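Local structure of L-Ribose isomerase (Acinetobacter, 4Q0P) at residues 75-80 against 105-110; 115-120 against 243-248. The protein probably catalyses the reversible interconversion of the aldose L-ribose and its ketose L-ribulose, with a bound divalent metal ion. All coordinates share one frame; numbering follows the deposited sequence.

Overall arrangement
Both contacts are buried and both reach the same bound ribopyranose, from different sheets of the chain. Contact 1 joins neighbouring strands 73-82 and 101-108 of the six-stranded antiparallel sheet. Contact 2 joins strand 113-118 to the short strand 244-245 at one end of the five-stranded sheet. Strands 101-108 and 113-118 follow each other in the chain. The contact centres lie about 18 Å apart, with nearest atoms about 8 Å apart and no touch. Contact 1 is regular backbone pairing with aliphatic and aromatic side chains. Contact 2 has fewer paired residues but buries more surface, and it is more polar: histidines bind cobalt, waters link the two segments, and cobalt hexammine sits by the carboxylates.

Contact 1 of 2, residues 75-80 against 105-110; sequences IIFESL and LMIVHP. With 0MK (beta-L-ribopyranose), chain C.
I75 and I107 form a hydrogen-bonded antiparallel pair. I75 N donates to I107 O at 3.0 Å, and I107 N returns a bond to I75 O. F77 and L105 make the second such pair. F77 N meets L105 O at 2.8 Å, with an N-H...O angle of 174°, and L105 N donates to F77 O. All four backbone N-H groups of these residues are thus used between the strands. Two of the carbonyls take a further, weaker CA-H...O contact: M106 CA lies 3.3 Å from I75 O, and I76 CA approaches L105 O.

I76 and M106 are the non-hydrogen-bonded pair between them. Their backbone polar groups bond outward instead, I76 with A49 and M106 with V213. Their side chains run side by side on one face of the sheet, with I76 CG1 3.8 Å from M106 CG. I76 CD1 then reaches 0MK C3 at 3.6 Å. M106 CG is anti to the carbonyl carbon (chi1 -58°) and the chain runs on extended (chi2 -179°), which carries SD to 3.4 Å from 0MK O1.

I75, F77, L105 and I107 point to the other face. I107 CD1 lies at the edge of the F77 ring, 4.2 Å from CE2, while I75 CG2 sits over one ring face, toward the rim. Helix 19-35 packs here through W25, A29 and A30. The arrangement is a regular antiparallel strand pair of a cupin-like beta-barrel, one face turned to a helix and the other lining the sugar pocket.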
loop_
_atom_site.group_PDB
_atom_site.type_symbol
_atom_site.label_atom_id
_atom_site.label_comp_id
_atom_site.label_asym_id
_atom_site.label_seq_id
_atom_site.Cartn_x
_atom_site.Cartn_y
_atom_site.Cartn_z
ATOM N N ILE A 75 8.488 9.039 -17.284
ATOM C CA ILE A 75 7.854 10.061 -16.477
ATOM C C ILE A 75 8.637 10.145 -15.180
ATOM O O ILE A 75 9.069 9.122 -14.641
ATOM C CB ILE A 75 6.383 9.704 -16.162
ATOM C CG1 ILE A 75 5.529 9.882 -17.417
ATOM C CG2 ILE A 75 5.860 10.578 -15.027
ATOM C CD1 ILE A 75 4.098 9.482 -17.233
ATOM N N ILE A 76 8.846 11.367 -14.707
ATOM C CA ILE A 76 9.558 11.584 -13.465
ATOM C C ILE A 76 8.813 12.602 -12.608
ATOM O O ILE A 76 8.485 13.695 -13.075
ATOM C CB ILE A 76 10.989 12.109 -13.705
ATOM C CG1 ILE A 76 11.818 11.048 -14.442
ATOM C CG2 ILE A 76 11.634 12.481 -12.374
ATOM C CD1 ILE A 76 13.273 11.439 -14.679
ATOM N N PHE A 77 8.535 12.227 -11.361
ATOM C CA PHE A 77 7.870 13.107 -10.411
ATOM C C PHE A 77 8.890 13.323 -9.309
ATOM O O PHE A 77 9.168 12.418 -8.530
ATOM C CB PHE A 77 6.617 12.448 -9.839
ATOM C CG PHE A 77 5.514 12.286 -10.838
ATOM C CD1 PHE A 77 5.011 13.391 -11.517
ATOM C CD2 PHE A 77 4.961 11.031 -11.088
ATOM C CE1 PHE A 77 3.967 13.250 -12.434
ATOM C CE2 PHE A 77 3.913 10.876 -12.002
ATOM C CZ PHE A 77 3.418 11.988 -12.675
ATOM N N GLU A 78 9.450 14.524 -9.268
ATOM C CA GLU A 78 10.478 14.878 -8.303
ATOM C C GLU A 78 9.904 15.543 -7.058
ATOM O O GLU A 78 9.334 16.632 -7.139
ATOM C CB GLU A 78 11.484 15.803 -8.992
ATOM C CG GLU A 78 12.584 16.351 -8.127
ATOM C CD GLU A 78 13.465 17.318 -8.901
ATOM O OE1 GLU A 78 14.224 16.852 -9.778
ATOM O OE2 GLU A 78 13.384 18.541 -8.640
ATOM N N SER A 79 10.065 14.880 -5.911
ATOM C CA SER A 79 9.552 15.395 -4.645
ATOM C C SER A 79 10.593 16.217 -3.909
ATOM O O SER A 79 10.254 17.037 -3.053
ATOM C CB SER A 79 9.091 14.244 -3.736
ATOM O OG SER A 79 10.187 13.467 -3.279
ATOM N N LEU A 80 11.863 16.001 -4.245
ATOM C CA LEU A 80 12.940 16.728 -3.597
ATOM C C LEU A 80 14.199 16.863 -4.454
ATOM O O LEU A 80 14.581 15.948 -5.190
ATOM C CB LEU A 80 13.302 16.034 -2.279
ATOM C CG LEU A 80 14.389 16.676 -1.416
ATOM C CD1 LEU A 80 13.799 17.818 -0.603
ATOM C CD2 LEU A 80 14.989 15.615 -0.493
ATOM N N LEU A 105 10.184 9.817 -8.191
ATOM C CA LEU A 105 9.527 8.581 -8.559
ATOM C C LEU A 105 9.610 8.568 -10.080
ATOM O O LEU A 105 9.301 9.570 -10.715
ATOM C CB LEU A 105 8.057 8.605 -8.127
ATOM C CG LEU A 105 7.411 7.220 -8.178
ATOM C CD1 LEU A 105 8.060 6.362 -7.074
ATOM C CD2 LEU A 105 5.893 7.309 -7.970
ATOM N N MET A 106 10.038 7.452 -10.663
ATOM C CA MET A 106 10.154 7.365 -12.116
ATOM C C MET A 106 9.256 6.250 -12.628
ATOM O O MET A 106 9.214 5.164 -12.055
ATOM C CB MET A 106 11.618 7.115 -12.521
ATOM C CG MET A 106 12.578 8.198 -12.027
ATOM S SD MET A 106 14.325 7.964 -12.496
ATOM C CE MET A 106 14.616 6.320 -11.848
ATOM N N ILE A 107 8.527 6.526 -13.704
ATOM C CA ILE A 107 7.628 5.527 -14.260
ATOM C C ILE A 107 7.977 5.240 -15.715
ATOM O O ILE A 107 7.985 6.141 -16.555
ATOM C CB ILE A 107 6.151 5.986 -14.122
ATOM C CG1 ILE A 107 5.862 6.312 -12.651
ATOM C CG2 ILE A 107 5.211 4.894 -14.610
ATOM C CD1 ILE A 107 4.428 6.703 -12.356
ATOM N N VAL A 108 8.277 3.973 -15.986
ATOM C CA VAL A 108 8.649 3.512 -17.313
ATOM C C VAL A 108 7.700 2.419 -17.786
ATOM O O VAL A 108 7.537 1.394 -17.131
ATOM C CB VAL A 108 10.105 2.964 -17.310
ATOM C CG1 VAL A 108 10.479 2.450 -18.690
ATOM C CG2 VAL A 108 11.066 4.063 -16.879
ATOM N N HIS A 109 7.069 2.629 -18.934
ATOM C CA HIS A 109 6.144 1.632 -19.431
ATOM C C HIS A 109 6.857 0.468 -20.097
ATOM O O HIS A 109 8.043 0.557 -20.417
ATOM C CB HIS A 109 5.107 2.288 -20.349
ATOM C CG HIS A 109 4.015 2.984 -19.596
ATOM N ND1 HIS A 109 4.232 4.127 -18.856
ATOM C CD2 HIS A 109 2.710 2.663 -19.417
ATOM C CE1 HIS A 109 3.111 4.480 -18.252
ATOM N NE2 HIS A 109 2.172 3.608 -18.575
ATOM N N PRO A 110 6.146 -0.649 -20.308
ATOM C CA PRO A 110 6.734 -1.842 -20.927
ATOM C C PRO A 110 7.524 -1.621 -22.216
ATOM O O PRO A 110 7.013 -1.072 -23.196
ATOM C CB PRO A 110 5.529 -2.762 -21.121
ATOM C CG PRO A 110 4.600 -2.346 -20.031
ATOM C CD PRO A 110 4.704 -0.845 -20.065
HETATM C C1 0MK C . 18.144 9.468 -13.384
HETATM C C2 0MK C . 17.410 10.601 -12.674
HETATM C C3 0MK C . 16.762 11.555 -13.687
HETATM C C4 0MK C . 17.733 11.981 -14.804
HETATM C C5 0MK C . 18.496 10.786 -15.387
HETATM O O1 0MK C . 17.211 8.681 -14.104
HETATM O O2 0MK C . 18.314 11.312 -11.839
HETATM O O3 0MK C . 16.289 12.708 -13.006
HETATM O O4 0MK C . 18.647 12.950 -14.316
HETATM O O5 0MK C . 19.095 10.011 -14.326
#

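Contact 2 of 2, residues 115-120 against 243-248; sequences PPHHHG and NDFVSD. With CO (cobalt (II) ion), chain B; NCO (cobalt hexammine(III)), chain G; 0MK (beta-L-ribopyranose), chain C.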
loop_
_atom_site.group_PDB
_atom_site.type_symbol
_atom_site.label_atom_id
_atom_site.label_comp_id
_atom_site.label_asym_id
_atom_site.label_seq_id
_atom_site.Cartn_x
_atom_site.Cartn_y
_atom_site.Cartn_z
ATOM N N PRO A 115 17.186 6.116 -21.514
ATOM C CA PRO A 115 18.383 5.945 -22.352
ATOM C C PRO A 115 19.781 6.071 -21.754
ATOM O O PRO A 115 19.989 6.747 -20.747
ATOM C CB PRO A 115 18.148 6.950 -23.477
ATOM C CG PRO A 115 17.477 8.069 -22.752
ATOM C CD PRO A 115 16.455 7.335 -21.913
ATOM N N PRO A 116 20.769 5.424 -22.399
ATOM C CA PRO A 116 22.172 5.436 -21.970
ATOM C C PRO A 116 22.655 6.840 -21.661
ATOM O O PRO A 116 22.472 7.759 -22.459
ATOM C CB PRO A 116 22.902 4.826 -23.162
ATOM C CG PRO A 116 21.914 3.810 -23.653
ATOM C CD PRO A 116 20.604 4.589 -23.606
ATOM N N HIS A 117 23.271 7.005 -20.497
ATOM C CA HIS A 117 23.777 8.307 -20.099
ATOM C C HIS A 117 24.638 8.166 -18.853
ATOM O O HIS A 117 24.711 7.091 -18.261
ATOM C CB HIS A 117 22.610 9.255 -19.793
ATOM C CG HIS A 117 21.820 8.868 -18.579
ATOM N ND1 HIS A 117 20.944 7.803 -18.565
ATOM C CD2 HIS A 117 21.797 9.387 -17.329
ATOM C CE1 HIS A 117 20.418 7.682 -17.359
ATOM N NE2 HIS A 117 20.918 8.631 -16.590
ATOM N N HIS A 118 25.295 9.251 -18.463
ATOM C CA HIS A 118 26.096 9.237 -17.254
ATOM C C HIS A 118 26.130 10.635 -16.660
ATOM O O HIS A 118 25.807 11.617 -17.327
ATOM C CB HIS A 118 27.520 8.712 -17.523
ATOM C CG HIS A 118 28.473 9.745 -18.040
ATOM N ND1 HIS A 118 28.519 10.124 -19.364
ATOM C CD2 HIS A 118 29.424 10.472 -17.407
ATOM C CE1 HIS A 118 29.457 11.041 -19.525
ATOM N NE2 HIS A 118 30.021 11.270 -18.353
ATOM N N HIS A 119 26.502 10.718 -15.394
ATOM C CA HIS A 119 26.572 11.996 -14.708
ATOM C C HIS A 119 27.972 12.141 -14.140
ATOM O O HIS A 119 28.559 11.172 -13.661
ATOM C CB HIS A 119 25.565 12.039 -13.557
ATOM C CG HIS A 119 24.208 11.530 -13.926
ATOM N ND1 HIS A 119 23.346 12.228 -14.746
ATOM C CD2 HIS A 119 23.576 10.374 -13.614
ATOM C CE1 HIS A 119 22.243 11.523 -14.923
ATOM N NE2 HIS A 119 22.356 10.393 -14.246
ATOM N N GLY A 120 28.511 13.351 -14.193
ATOM C CA GLY A 120 29.832 13.558 -13.644
ATOM C C GLY A 120 29.743 13.775 -12.146
ATOM O O GLY A 120 30.674 13.444 -11.406
ATOM N N ASN A 243 23.618 15.761 -16.919
ATOM C CA ASN A 243 23.020 14.583 -17.542
ATOM C C ASN A 243 23.591 14.437 -18.950
ATOM O O ASN A 243 23.134 15.092 -19.883
ATOM C CB ASN A 243 21.495 14.702 -17.614
ATOM C CG ASN A 243 20.850 14.842 -16.247
ATOM O OD1 ASN A 243 21.339 14.305 -15.253
ATOM N ND2 ASN A 243 19.732 15.554 -16.197
ATOM N N ASP A 244 24.594 13.576 -19.090
ATOM C CA ASP A 244 25.255 13.350 -20.375
ATOM C C ASP A 244 24.733 12.090 -21.067
ATOM O O ASP A 244 25.094 10.971 -20.697
ATOM C CB ASP A 244 26.767 13.214 -20.155
ATOM C CG ASP A 244 27.563 13.293 -21.449
ATOM O OD1 ASP A 244 27.141 12.688 -22.460
ATOM O OD2 ASP A 244 28.625 13.950 -21.448
ATOM N N PHE A 245 23.891 12.272 -22.076
ATOM C CA PHE A 245 23.343 11.134 -22.804
ATOM C C PHE A 245 24.276 10.714 -23.935
ATOM O O PHE A 245 24.851 11.560 -24.621
ATOM C CB PHE A 245 21.949 11.483 -23.339
ATOM C CG PHE A 245 20.900 11.564 -22.264
ATOM C CD1 PHE A 245 20.262 10.416 -21.810
ATOM C CD2 PHE A 245 20.598 12.781 -21.658
ATOM C CE1 PHE A 245 19.341 10.473 -20.760
ATOM C CE2 PHE A 245 19.680 12.851 -20.608
ATOM C CZ PHE A 245 19.052 11.694 -20.159
ATOM N N VAL A 246 24.432 9.403 -24.110
ATOM C CA VAL A 246 25.300 8.862 -25.151
ATOM C C VAL A 246 24.807 9.282 -26.529
ATOM O O VAL A 246 25.596 9.658 -27.393
ATOM C CB VAL A 246 25.356 7.320 -25.090
ATOM C CG1 VAL A 246 26.278 6.787 -26.176
ATOM C CG2 VAL A 246 25.845 6.871 -23.725
ATOM N N SER A 247 23.494 9.218 -26.727
ATOM C CA SER A 247 22.891 9.593 -27.998
ATOM C C SER A 247 22.635 11.098 -28.046
ATOM O O SER A 247 21.943 11.646 -27.187
ATOM C CB SER A 247 21.578 8.834 -28.186
ATOM O OG SER A 247 20.978 9.170 -29.420
ATOM N N ASP A 248 23.194 11.765 -29.052
ATOM C CA ASP A 248 23.031 13.211 -29.193
ATOM C C ASP A 248 21.565 13.617 -29.296
ATOM O O ASP A 248 21.152 14.636 -28.739
ATOM C CB ASP A 248 23.782 13.717 -30.429
ATOM C CG ASP A 248 25.244 13.315 -30.431
ATOM O OD1 ASP A 248 25.539 12.141 -30.742
ATOM O OD2 ASP A 248 26.098 14.172 -30.112
HETATM CO CO CO B . 21.095 8.602 -14.324
HETATM CO CO NCO G . 27.842 13.402 -26.414
HETATM N N1 NCO G . 27.119 14.346 -25.050
HETATM N N2 NCO G . 27.844 14.892 -27.440
HETATM N N3 NCO G . 27.839 11.910 -25.384
HETATM N N4 NCO G . 26.182 12.995 -27.013
HETATM N N5 NCO G . 29.499 13.810 -25.817
HETATM N N6 NCO G . 28.563 12.459 -27.780
HETATM C C1 0MK C . 18.144 9.468 -13.384
HETATM C C2 0MK C . 17.410 10.601 -12.674
HETATM C C3 0MK C . 16.762 11.555 -13.687
HETATM C C4 0MK C . 17.733 11.981 -14.804
HETATM C C5 0MK C . 18.496 10.786 -15.387
HETATM O O1 0MK C . 17.211 8.681 -14.104
HETATM O O2 0MK C . 18.314 11.312 -11.839
HETATM O O3 0MK C . 16.289 12.708 -13.006
HETATM O O4 0MK C . 18.647 12.950 -14.316
HETATM O O5 0MK C . 19.095 10.011 -14.326
HETATM O O HOH W 1 21.348 8.343 -24.844
HETATM O O HOH W 2 27.184 9.630 -21.719
HETATM O O HOH W 3 19.523 7.067 -14.248
#
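D244 O is gripped twice: H118 N donates to it at 2.8 Å, and water 2 donates at 2.7 Å. The same water bonds H118 ND1. D244 N returns a bond to H118 O. P116 O is also held twice, by V246 N from above its carbonyl plane and by water 1, which links it to S247 N.

H117 and H119 bind cobalt through NE2, at 2.3 and 2.2 Å. E124 and H199 complete the protein ligands, beside 0MK O5 and water 3. H117 CG lies between its backbone N and carbonyl carbon (chi1 67°). From there ND1 donates in its ring plane to P115 O at 2.6 Å, which fixes the ring's rotation, and NE2 faces the metal. H119 ND1 bonds D242 O. The F245 ring lies obliquely beside H117, its CD1 3.3 Å from H117 CB, and P115 CG touches F245 CE1.

The H118 ring runs alongside the D244 side chain, ring and carboxylate planes 28° apart. D244 OD1 accepts from cobalt hexammine N1 and N3.

Strand 244-245 edges the five-stranded sheet next to strand 113-118, whose other neighbour is strand 199-202, carrying H199. Helix 248-251 follows after two residues, and its N251 OD1 accepts a bond from F245 N.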